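Side-chain contact in lipocalin allergen (Canis lupus familiaris, PDB 4ODD), which probably binds small hydrophobic molecules in a beta-barrel pocket, as lipocalins generally do, and is a dog dander allergen: residues A[146-149]-A[150-153]. Sequence-based numbering, arbitrary orientation.
Sequences IYLG and DTDN
Tyr-147 turns its ring carbon CG anti to the backbone N (chi1 176°), and Asp-150 sets its own CG between backbone N and carbonyl carbon (chi1 62°); together these rotations bring the carboxylate of Asp-150 up to the CD2/CE2 side of the Tyr-147 ring. The two planes stand 73° apart. CE2 of Tyr-147 lies 3.5 Å from CG of Asp-150, and OD2 of Asp-150 sits in the ring plane at the edge, 3.6 Å from CE2 of Tyr-147. One face of the same ring lies over the backbone: N of Gly-149 stands 3.5 Å above its centre.

A type I beta turn from Leu-148 to Thr-151, just past strand 145-147, brings Asp-150 back beside Tyr-147. It is closed by the backbone bond from N of Thr-151 to O of Leu-148, 3.2 Å long. The hydroxyl OG1 of Thr-151 also comes within 3.3 Å of O of Leu-148, at best a weak bond; the stronger partner of this hydroxyl is Tyr-37 on strand 36-44. CD2 of the buried Leu-148 lies 3.9 Å from OG1 of Thr-151.

Asp-152 extends the grip to the barrel through a salt bridge with Arg-39, while backbone bonds from Leu-148 and Gly-149 to Leu-18 tie the turn's start to strand 13-22. The turn thus leads the chain off the lipocalin barrel toward the C-terminal segment, where Cys-154 forms a disulfide with Cys-62. At the surface, the carboxylate of Asp-150 meets the aromatic rim of Tyr-147, where ring hydrogens carry slight positive charge, so their contact is probably mildly attractive.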
# COMPACT_ATOMS: atom_id res chain seq x y z
N ILE A 146 -2.24 12.02 -1.46
CA ILE A 146 -3.10 11.95 -2.64
C ILE A 146 -4.28 11.01 -2.44
O ILE A 146 -4.12 9.88 -1.94
CB ILE A 146 -2.31 11.48 -3.86
CG1 ILE A 146 -1.21 12.47 -4.19
CG2 ILE A 146 -3.22 11.29 -5.06
CD1 ILE A 146 -0.30 11.97 -5.28
N TYR A 147 -5.47 11.46 -2.83
CA TYR A 147 -6.67 10.63 -2.75
C TYR A 147 -6.84 9.87 -4.08
O TYR A 147 -6.85 10.47 -5.16
CB TYR A 147 -7.90 11.48 -2.40
CG TYR A 147 -9.20 10.71 -2.40
CD1 TYR A 147 -9.46 9.75 -1.43
CD2 TYR A 147 -10.16 10.94 -3.37
CE1 TYR A 147 -10.65 9.03 -1.44
CE2 TYR A 147 -11.35 10.22 -3.39
CZ TYR A 147 -11.59 9.27 -2.42
OH TYR A 147 -12.79 8.56 -2.44
N LEU A 148 -6.93 8.54 -3.99
CA LEU A 148 -7.02 7.72 -5.21
C LEU A 148 -8.36 7.04 -5.29
O LEU A 148 -8.66 6.39 -6.29
CB LEU A 148 -5.92 6.67 -5.26
CG LEU A 148 -4.50 7.20 -5.42
CD1 LEU A 148 -3.49 6.03 -5.42
CD2 LEU A 148 -4.40 8.03 -6.70
N GLY A 149 -9.15 7.20 -4.23
CA GLY A 149 -10.48 6.64 -4.14
C GLY A 149 -11.40 6.86 -5.34
O GLY A 149 -12.26 6.02 -5.62
N ASP A 150 -11.22 7.97 -6.05
CA ASP A 150 -12.16 8.33 -7.12
C ASP A 150 -11.57 8.28 -8.53
O ASP A 150 -12.21 8.72 -9.49
CB ASP A 150 -12.73 9.73 -6.87
CG ASP A 150 -11.65 10.80 -6.87
OD1 ASP A 150 -10.48 10.47 -7.21
OD2 ASP A 150 -11.97 11.96 -6.51
N THR A 151 -10.35 7.76 -8.66
CA THR A 151 -9.70 7.65 -9.96
C THR A 151 -9.39 6.20 -10.33
O THR A 151 -8.59 5.94 -11.24
CB THR A 151 -8.40 8.47 -10.02
OG1 THR A 151 -7.58 8.20 -8.88
CG2 THR A 151 -8.74 9.95 -10.03
N ASP A 152 -10.04 5.27 -9.63
CA ASP A 152 -9.80 3.86 -9.89
C ASP A 152 -10.65 3.40 -11.06
O ASP A 152 -11.71 2.82 -10.87
CB ASP A 152 -10.11 3.02 -8.65
CG ASP A 152 -9.51 1.63 -8.74
OD1 ASP A 152 -8.98 1.29 -9.84
OD2 ASP A 152 -9.57 0.88 -7.73
N ASN A 153 -10.16 3.65 -12.26
CA ASN A 153 -10.89 3.31 -13.47
C ASN A 153 -10.42 2.00 -14.08
O ASN A 153 -10.77 1.68 -15.22
CB ASN A 153 -10.78 4.44 -14.49
CG ASN A 153 -9.35 4.68 -14.95
OD1 ASN A 153 -8.84 3.99 -15.84
ND2 ASN A 153 -8.69 5.66 -14.35